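Long-range contacts in LIP (Serratia marcescens, PDB 4A1R), which is a membrane-bound lipoprotein component of the type VI secretion system, built as a beta-sandwich, and probably serves in the envelope-spanning part of that machine: residues L36-D41 with N62-S67; A42-A47 with S58-S63; L12-D17 with F70-G75. All coordinates share one frame; numbering follows the deposited sequence.

Contact 1: residues L36-D41 with N62-S67; sequences LLLRSD and NSLLDS
Leu-37 pairs with Asp-66 through two backbone hydrogen bonds: Leu-37 N gives to Asp-66 O at 2.6 Å, and Leu-37 O takes the amide of Asp-66 in return. The same carbonyl oxygen also accepts from Leu-65 N at 2.7 Å, both donors coming from one face of its plane. One residue of strand 31-38 thus faces two of strand 64-72, which is a classic beta bulge in an otherwise regular antiparallel pair, and it moves the register by one between Leu-37 and Leu-38. Past the bulge, Ser-63 O takes the amide of Arg-39 and lies 3.2 Å from Leu-38 CA, a CA-H...O contact.

The apolar contacts fall on both faces of this edge of the antiparallel sheet in the sandwich. Leu-64 CD1 lies 3.8 Å from Leu-36 CB and also meets Leu-38 CD2, on the face that helices 42-46 and 49-60 cover with Phe-44 and Leu-60. On the other face Leu-37 turns its CG anti to the backbone N (chi1 -171°), which lays CD2 against Leu-65 CB; the pairing of the strands itself sets Leu-37 CB 3.6 Å from Asp-66 CB.

Beyond the strands the polar contacts take over. Arg-39 is bent at chi3, bringing NE to Asn-62 O at 2.7 Å in a bond of 133° at the hydrogen, with the oxygen tilted 29° out of the guanidinium plane. Leu-65 CD2 sits 3.5 Å above the centre of that plane, the two side chains meeting at about a right angle, while NH1 forms a salt bridge with Asp-88. A water donates both to Ser-40 O and to Ser-63 OG, which is also hydrogen-bonded to Leu-60 O.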
loop_
_atom_site.group_PDB
_atom_site.type_symbol
_atom_site.label_atom_id
_atom_site.label_comp_id
_atom_site.label_asym_id
_atom_site.label_seq_id
_atom_site.Cartn_x
_atom_site.Cartn_y
_atom_site.Cartn_z
ATOM N N LEU A 36 -0.183 0.609 5.059
ATOM C CA LEU A 36 -0.742 0.239 6.331
ATOM C C LEU A 36 -0.904 -1.284 6.423
ATOM O O LEU A 36 -1.427 -1.922 5.513
ATOM C CB LEU A 36 -2.099 0.942 6.552
ATOM C CG LEU A 36 -2.145 2.480 6.714
ATOM C CD1 LEU A 36 -1.752 3.213 5.451
ATOM C CD2 LEU A 36 -3.564 2.898 7.059
ATOM N N LEU A 37 -0.466 -1.863 7.538
ATOM C CA LEU A 37 -0.737 -3.258 7.778
ATOM C C LEU A 37 -2.068 -3.394 8.521
ATOM O O LEU A 37 -2.283 -2.772 9.581
ATOM C CB LEU A 37 0.424 -3.875 8.574
ATOM C CG LEU A 37 0.391 -5.386 8.712
ATOM C CD1 LEU A 37 0.809 -6.029 7.391
ATOM C CD2 LEU A 37 1.338 -5.789 9.834
ATOM N N LEU A 38 -2.967 -4.193 7.950
ATOM C CA LEU A 38 -4.341 -4.243 8.395
ATOM C C LEU A 38 -4.821 -5.649 8.748
ATOM O O LEU A 38 -4.544 -6.617 8.020
ATOM C CB LEU A 38 -5.287 -3.669 7.309
ATOM C CG LEU A 38 -5.015 -2.240 6.800
ATOM C CD1 LEU A 38 -5.841 -1.996 5.529
ATOM C CD2 LEU A 38 -5.291 -1.155 7.839
ATOM N N ARG A 39 -5.563 -5.712 9.854
ATOM C CA ARG A 39 -6.304 -6.897 10.286
ATOM C C ARG A 39 -7.448 -7.173 9.345
ATOM O O ARG A 39 -7.851 -8.325 9.166
ATOM C CB ARG A 39 -6.913 -6.671 11.662
ATOM C CG ARG A 39 -5.993 -6.964 12.821
ATOM C CD ARG A 39 -6.802 -7.351 14.048
ATOM N NE ARG A 39 -6.342 -6.629 15.226
ATOM C CZ ARG A 39 -5.345 -7.022 16.016
ATOM N NH1 ARG A 39 -4.693 -8.150 15.771
ATOM N NH2 ARG A 39 -4.997 -6.276 17.054
ATOM N N SER A 40 -8.002 -6.097 8.790
ATOM C CA SER A 40 -9.133 -6.161 7.875
ATOM C C SER A 40 -9.172 -4.838 7.107
ATOM O O SER A 40 -8.613 -3.848 7.572
ATOM C CB SER A 40 -10.421 -6.352 8.655
ATOM O OG SER A 40 -10.407 -5.548 9.823
ATOM N N ASP A 41 -9.804 -4.819 5.938
ATOM C CA ASP A 41 -9.830 -3.595 5.123
ATOM C C ASP A 41 -11.175 -2.863 5.080
ATOM O O ASP A 41 -11.322 -1.902 4.320
ATOM C CB ASP A 41 -9.286 -3.858 3.701
ATOM C CG ASP A 41 -10.266 -4.615 2.795
ATOM O OD1 ASP A 41 -11.310 -5.102 3.262
ATOM O OD2 ASP A 41 -9.969 -4.735 1.587
ATOM N N ASN A 62 -8.671 -1.262 15.987
ATOM C CA ASN A 62 -8.023 -2.560 16.099
ATOM C C ASN A 62 -7.662 -3.100 14.730
ATOM O O ASN A 62 -6.852 -4.025 14.620
ATOM C CB ASN A 62 -8.939 -3.562 16.826
ATOM C CG ASN A 62 -9.160 -3.212 18.289
ATOM O OD1 ASN A 62 -8.258 -3.344 19.120
ATOM N ND2 ASN A 62 -10.373 -2.783 18.613
ATOM N N SER A 63 -8.253 -2.526 13.680
ATOM C CA SER A 63 -7.945 -3.000 12.340
ATOM C C SER A 63 -6.550 -2.577 11.866
ATOM O O SER A 63 -5.992 -3.215 10.991
ATOM C CB SER A 63 -9.035 -2.666 11.310
ATOM O OG SER A 63 -8.916 -1.336 10.819
ATOM N N LEU A 64 -5.974 -1.559 12.496
ATOM C CA LEU A 64 -4.660 -1.092 12.091
ATOM C C LEU A 64 -3.531 -1.710 12.928
ATOM O O LEU A 64 -3.378 -1.434 14.116
ATOM C CB LEU A 64 -4.598 0.439 12.080
ATOM C CG LEU A 64 -3.242 1.093 11.749
ATOM C CD1 LEU A 64 -2.803 0.865 10.313
ATOM C CD2 LEU A 64 -3.218 2.575 12.120
ATOM N N LEU A 65 -2.745 -2.540 12.267
ATOM C CA LEU A 65 -1.602 -3.171 12.893
ATOM C C LEU A 65 -0.364 -2.307 12.840
ATOM O O LEU A 65 0.325 -2.149 13.840
ATOM C CB LEU A 65 -1.319 -4.520 12.232
ATOM C CG LEU A 65 -2.440 -5.557 12.354
ATOM C CD1 LEU A 65 -1.958 -6.913 11.861
ATOM C CD2 LEU A 65 -2.958 -5.637 13.785
ATOM N N ASP A 66 -0.064 -1.750 11.673
ATOM C CA ASP A 66 1.218 -1.058 11.497
ATOM C C ASP A 66 1.060 -0.044 10.364
ATOM O O ASP A 66 0.218 -0.253 9.516
ATOM C CB ASP A 66 2.281 -2.093 11.092
ATOM C CG ASP A 66 3.672 -1.694 11.505
ATOM O OD1 ASP A 66 3.829 -0.619 12.129
ATOM O OD2 ASP A 66 4.612 -2.461 11.205
ATOM N N SER A 67 1.856 1.036 10.360
ATOM C CA SER A 67 1.899 1.943 9.180
ATOM C C SER A 67 3.259 2.589 8.908
ATOM O O SER A 67 4.060 2.819 9.817
ATOM C CB SER A 67 0.807 3.004 9.252
ATOM O OG SER A 67 1.031 3.800 10.373
HETATM O O HOH W 1 -9.635 -1.474 7.974
#

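Contact 2: residues A42-A47 with S58-S63; sequences AEFMDA and SVLGNS
Leu-60 pushes one methyl into the first turn of helix 42-46. Its CG lies anti to its own carbonyl carbon (chi1 -55°); from there chi2 (170°) sends CD1 straight on to the edge of the Phe-44 ring, near the ring plane, and turns CD2 to within 3.5 Å of Phe-44 N, with Phe-44 CB 4.0 Å from that same CD2. The isobutyl group therefore meets both the backbone and the ring of one residue.

Glu-43 reaches across beside the CD2 methyl. Its CB lies against Leu-60 CD2, and the chain runs extended beyond CG to bring the carboxylate beside the carbonyls at the C-terminal end of helix 49-60. There OE1 stands 3.6 Å from Leu-60 O and 3.7 Å from Ser-63 OG, too far for a hydrogen bond to either. Placing an acidic group near the carbonyls that end a helix would, if anything, be electrostatically unfavourable.

Leu-60 O is instead gripped from within its own segment: Ser-63 OG donates to it at 2.8 Å and Ser-63 N at 3.1 Å, both from the same face of its plane. These two hydrogen bonds to one oxygen hold the turn through Gly-61, which, with positive phi, is the first residue to leave helical angles. A water then joins the two segments, giving a proton to Ser-63 OG and accepting one from Phe-44 N.

On the far side of Leu-60, Ala-47 points its CB between the two methyls of Val-59, 4.1 Å from both CG1 and CG2. The pairing is helix-on-helix packing in which the short helix 42-46 lies against the end of helix 49-60, with Leu-52 of the latter touching Ala-47, Val-59 and Leu-60, and with Phe-44 and Leu-60 both resting on Leu-36 and Leu-38 of strand 31-38.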
loop_
_atom_site.group_PDB
_atom_site.type_symbol
_atom_site.label_atom_id
_atom_site.label_comp_id
_atom_site.label_asym_id
_atom_site.label_seq_id
_atom_site.Cartn_x
_atom_site.Cartn_y
_atom_site.Cartn_z
ATOM N N ALA A 42 -12.152 -3.317 5.871
ATOM C CA ALA A 42 -13.513 -2.762 5.789
ATOM C C ALA A 42 -13.533 -1.290 6.155
ATOM O O ALA A 42 -13.996 -0.470 5.373
ATOM C CB ALA A 42 -14.478 -3.537 6.673
ATOM N N GLU A 43 -12.990 -0.965 7.328
ATOM C CA GLU A 43 -12.975 0.404 7.810
ATOM C C GLU A 43 -12.077 1.271 6.950
ATOM O O GLU A 43 -12.398 2.441 6.716
ATOM C CB GLU A 43 -12.554 0.461 9.274
ATOM C CG GLU A 43 -13.696 0.227 10.253
ATOM C CD GLU A 43 -13.203 -0.319 11.578
ATOM O OE1 GLU A 43 -12.552 -1.390 11.567
ATOM O OE2 GLU A 43 -13.460 0.321 12.622
ATOM N N PHE A 44 -10.972 0.682 6.473
ATOM C CA PHE A 44 -9.998 1.360 5.586
ATOM C C PHE A 44 -10.606 1.793 4.253
ATOM O O PHE A 44 -10.358 2.899 3.771
ATOM C CB PHE A 44 -8.792 0.435 5.347
ATOM C CG PHE A 44 -7.774 0.972 4.367
ATOM C CD1 PHE A 44 -6.868 1.963 4.753
ATOM C CD2 PHE A 44 -7.689 0.457 3.073
ATOM C CE1 PHE A 44 -5.918 2.438 3.864
ATOM C CE2 PHE A 44 -6.745 0.940 2.183
ATOM C CZ PHE A 44 -5.857 1.928 2.579
ATOM N N MET A 45 -11.391 0.908 3.646
ATOM C CA MET A 45 -11.992 1.187 2.356
ATOM C C MET A 45 -13.182 2.129 2.504
ATOM O O MET A 45 -13.583 2.777 1.545
ATOM C CB MET A 45 -12.401 -0.115 1.643
ATOM C CG MET A 45 -11.197 -0.944 1.198
ATOM S SD MET A 45 -9.972 -0.037 0.221
ATOM C CE MET A 45 -10.863 0.160 -1.321
ATOM N N ASP A 46 -13.702 2.231 3.713
ATOM C CA ASP A 46 -14.883 3.070 3.979
ATOM C C ASP A 46 -14.530 4.461 4.545
ATOM O O ASP A 46 -15.288 5.413 4.405
ATOM C CB ASP A 46 -15.819 2.339 4.939
ATOM C CG ASP A 46 -17.162 3.041 5.094
ATOM O OD1 ASP A 46 -17.816 3.331 4.058
ATOM O OD2 ASP A 46 -17.539 3.326 6.251
ATOM N N ALA A 47 -13.385 4.572 5.197
ATOM C CA ALA A 47 -13.018 5.836 5.859
ATOM C C ALA A 47 -12.865 6.994 4.853
ATOM O O ALA A 47 -12.505 6.768 3.672
ATOM C CB ALA A 47 -11.743 5.648 6.660
ATOM N N SER A 58 -7.239 6.171 15.045
ATOM C CA SER A 58 -8.544 6.493 15.582
ATOM C C SER A 58 -9.648 5.945 14.689
ATOM O O SER A 58 -10.547 5.247 15.161
ATOM C CB SER A 58 -8.705 8.002 15.765
ATOM O OG SER A 58 -10.037 8.324 16.118
ATOM N N VAL A 59 -9.576 6.233 13.393
ATOM C CA VAL A 59 -10.635 5.782 12.491
ATOM C C VAL A 59 -10.556 4.271 12.227
ATOM O O VAL A 59 -11.581 3.637 12.044
ATOM C CB VAL A 59 -10.763 6.648 11.198
ATOM C CG1 VAL A 59 -9.721 6.268 10.153
ATOM C CG2 VAL A 59 -12.160 6.509 10.614
ATOM N N LEU A 60 -9.357 3.683 12.252
ATOM C CA LEU A 60 -9.239 2.243 11.961
ATOM C C LEU A 60 -9.289 1.313 13.177
ATOM O O LEU A 60 -9.628 0.130 13.035
ATOM C CB LEU A 60 -7.999 1.936 11.112
ATOM C CG LEU A 60 -7.873 2.714 9.795
ATOM C CD1 LEU A 60 -6.503 2.488 9.192
ATOM C CD2 LEU A 60 -8.964 2.341 8.814
ATOM N N GLY A 61 -8.935 1.846 14.347
ATOM C CA GLY A 61 -8.933 1.081 15.593
ATOM C C GLY A 61 -8.073 -0.164 15.547
ATOM O O GLY A 61 -6.919 -0.135 15.103
ATOM N N ASN A 62 -8.671 -1.262 15.987
ATOM C CA ASN A 62 -8.023 -2.560 16.099
ATOM C C ASN A 62 -7.662 -3.100 14.730
ATOM O O ASN A 62 -6.852 -4.025 14.620
ATOM C CB ASN A 62 -8.939 -3.562 16.826
ATOM C CG ASN A 62 -9.160 -3.212 18.289
ATOM O OD1 ASN A 62 -8.258 -3.344 19.120
ATOM N ND2 ASN A 62 -10.373 -2.783 18.613
ATOM N N SER A 63 -8.253 -2.526 13.680
ATOM C CA SER A 63 -7.945 -3.000 12.340
ATOM C C SER A 63 -6.550 -2.577 11.866
ATOM O O SER A 63 -5.992 -3.215 10.991
ATOM C CB SER A 63 -9.035 -2.666 11.310
ATOM O OG SER A 63 -8.916 -1.336 10.819
HETATM O O HOH W 1 -9.635 -1.474 7.974
#

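Contact 3: residues L12-D17 with F70-G75; sequences LVFDAD and FFLTPG
The backbones converge at Asp-17 and Gly-75, just past strands 12-16 and 70-72, whose axes stay 8.8 Å apart at closest and run at 39° to each other. At that end Gly-75 N gives two weak hydrogen bonds, to Ala-16 O at 3.0 Å and to Asp-17 O at 3.3 Å, and a water lies within hydrogen-bonding distance of Ala-16 O and Gly-75 O. Gly-75 has a positive phi; at its backbone angles a CB would press on the carbonyl O of Pro-74, so glycine suits the position.

Farther back along the strands, side chains make the contact. The rings of Phe-14 and Phe-70 form an edge-to-face pair, centroids 5.1 Å apart and planes at 62°: Phe-70 brings CZ over the face of Phe-14, off centre toward the rim, and closest to CD1 at 3.4 Å. Phe-70 holds its CG between backbone N and carbonyl carbon (chi1 62°), sending the ring across toward the other strand.

Leu-72 follows along the strand. Its CD2 and CD1 both touch Phe-14 CB, the nearer, CD2, at 3.8 Å, and CG meets Ala-16 CB at 3.7 Å. Ala-16 CB also lies against the carbonyl oxygen of Thr-73, while Pro-74 comes up to Asp-17 O.

Phe-14, Ala-16, Phe-70 and Leu-72 pack between the two sheets of the sandwich, whereas Asp-17 and Gly-75 join the loops beyond the strands. Strand 9-16 is flanked by strands 79-84 and 130-138 in one sheet, strand 64-72 borders 31-38 in the other, and Ile-33 of strand 31-38 touches Phe-14, Phe-70 and Leu-72.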
loop_
_atom_site.group_PDB
_atom_site.type_symbol
_atom_site.label_atom_id
_atom_site.label_comp_id
_atom_site.label_asym_id
_atom_site.label_seq_id
_atom_site.Cartn_x
_atom_site.Cartn_y
_atom_site.Cartn_z
ATOM N N LEU A 12 6.739 -3.762 -1.239
ATOM C CA LEU A 12 6.081 -3.160 -2.392
ATOM C C LEU A 12 7.104 -2.355 -3.121
ATOM O O LEU A 12 7.870 -1.583 -2.501
ATOM C CB LEU A 12 4.955 -2.234 -1.911
ATOM C CG LEU A 12 3.817 -2.853 -1.105
ATOM C CD1 LEU A 12 2.742 -1.849 -0.719
ATOM C CD2 LEU A 12 3.182 -3.958 -1.928
ATOM N N VAL A 13 7.129 -2.495 -4.444
ATOM C CA VAL A 13 8.050 -1.727 -5.235
ATOM C C VAL A 13 7.249 -0.715 -6.058
ATOM O O VAL A 13 6.328 -1.105 -6.776
ATOM C CB VAL A 13 8.831 -2.609 -6.218
ATOM C CG1 VAL A 13 9.926 -1.778 -6.870
ATOM C CG2 VAL A 13 9.437 -3.810 -5.524
ATOM N N PHE A 14 7.610 0.562 -5.983
ATOM C CA PHE A 14 6.773 1.641 -6.541
ATOM C C PHE A 14 7.471 2.290 -7.718
ATOM O O PHE A 14 8.690 2.544 -7.680
ATOM C CB PHE A 14 6.419 2.710 -5.476
ATOM C CG PHE A 14 5.429 2.255 -4.464
ATOM C CD1 PHE A 14 5.831 1.531 -3.326
ATOM C CD2 PHE A 14 4.073 2.537 -4.636
ATOM C CE1 PHE A 14 4.910 1.100 -2.397
ATOM C CE2 PHE A 14 3.140 2.103 -3.704
ATOM C CZ PHE A 14 3.556 1.403 -2.573
ATOM N N ASP A 15 6.689 2.483 -8.781
ATOM C CA ASP A 15 7.003 3.366 -9.898
ATOM C C ASP A 15 5.966 4.507 -9.877
ATOM O O ASP A 15 4.794 4.264 -9.567
ATOM C CB ASP A 15 6.834 2.624 -11.249
ATOM C CG ASP A 15 7.944 1.618 -11.535
ATOM O OD1 ASP A 15 8.813 1.370 -10.667
ATOM O OD2 ASP A 15 7.953 1.081 -12.664
ATOM N N ALA A 16 6.395 5.717 -10.233
ATOM C CA ALA A 16 5.487 6.855 -10.400
ATOM C C ALA A 16 5.625 7.397 -11.824
ATOM O O ALA A 16 6.743 7.587 -12.310
ATOM C CB ALA A 16 5.787 7.956 -9.393
ATOM N N ASP A 17 4.495 7.609 -12.486
ATOM C CA ASP A 17 4.475 8.270 -13.807
ATOM C C ASP A 17 5.187 9.606 -13.750
ATOM O O ASP A 17 5.066 10.360 -12.779
ATOM C CB ASP A 17 3.034 8.475 -14.277
ATOM C CG ASP A 17 2.379 7.187 -14.757
ATOM O OD1 ASP A 17 3.066 6.136 -14.844
ATOM O OD2 ASP A 17 1.164 7.223 -15.065
ATOM N N PHE A 70 6.462 7.197 2.836
ATOM C CA PHE A 70 7.600 7.745 2.116
ATOM C C PHE A 70 7.021 8.653 1.049
ATOM O O PHE A 70 5.795 8.718 0.899
ATOM C CB PHE A 70 8.434 6.615 1.503
ATOM C CG PHE A 70 7.679 5.773 0.484
ATOM C CD1 PHE A 70 6.885 4.701 0.879
ATOM C CD2 PHE A 70 7.759 6.075 -0.866
ATOM C CE1 PHE A 70 6.212 3.930 -0.065
ATOM C CE2 PHE A 70 7.111 5.303 -1.809
ATOM C CZ PHE A 70 6.328 4.236 -1.410
ATOM N N PHE A 71 7.892 9.404 0.380
ATOM C CA PHE A 71 7.538 10.189 -0.806
ATOM C C PHE A 71 8.102 9.564 -2.076
ATOM O O PHE A 71 9.227 9.031 -2.092
ATOM C CB PHE A 71 8.086 11.608 -0.726
ATOM C CG PHE A 71 7.292 12.521 0.147
ATOM C CD1 PHE A 71 7.541 12.580 1.516
ATOM C CD2 PHE A 71 6.287 13.324 -0.387
ATOM C CE1 PHE A 71 6.806 13.427 2.339
ATOM C CE2 PHE A 71 5.558 14.178 0.437
ATOM C CZ PHE A 71 5.813 14.229 1.794
ATOM N N LEU A 72 7.338 9.705 -3.159
ATOM C CA LEU A 72 7.704 9.144 -4.436
ATOM C C LEU A 72 7.807 10.356 -5.378
ATOM O O LEU A 72 6.878 11.166 -5.439
ATOM C CB LEU A 72 6.578 8.183 -4.823
ATOM C CG LEU A 72 6.636 7.152 -5.928
ATOM C CD1 LEU A 72 7.869 6.271 -5.789
ATOM C CD2 LEU A 72 5.340 6.357 -5.838
ATOM N N THR A 73 8.942 10.498 -6.052
ATOM C CA THR A 73 9.189 11.550 -7.073
ATOM C C THR A 73 8.572 11.176 -8.438
ATOM O O THR A 73 8.694 10.034 -8.872
ATOM C CB THR A 73 10.699 11.732 -7.268
ATOM O OG1 THR A 73 11.302 11.896 -5.983
ATOM C CG2 THR A 73 11.035 12.955 -8.171
ATOM N N PRO A 74 7.923 12.132 -9.127
ATOM C CA PRO A 74 7.430 11.833 -10.470
ATOM C C PRO A 74 8.545 11.229 -11.324
ATOM O O PRO A 74 9.667 11.704 -11.297
ATOM C CB PRO A 74 7.055 13.215 -11.012
ATOM C CG PRO A 74 6.638 13.961 -9.782
ATOM C CD PRO A 74 7.591 13.507 -8.721
ATOM N N GLY A 75 8.242 10.160 -12.030
ATOM C CA GLY A 75 9.245 9.518 -12.887
ATOM C C GLY A 75 10.095 8.469 -12.202
ATOM O O GLY A 75 10.751 7.678 -12.877
HETATM O O HOH W 2 8.496 5.669 -13.770
#

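How the contacts relate
From the N terminus, strand 9-16 supplies the first half of contact 3, whose partner comes only after strand 31-38, both helices and most of strand 64-72. Contacts 1 and 2 therefore fall within that long loop. Contact 1 brings 36-41 to 62-67 around the helical excursion, and contact 2 closes the shorter loop of 42-47 on 58-63 inside it, sharing Asn-62, Ser-63 and a water. Contacts 1 and 2 form one continuous patch joining the helices to the sheet. Contact 3 lies across the chain's centre, about 22 Å from contact 1 between centres, and ties the opposite end of strand 64-72 to the other sheet.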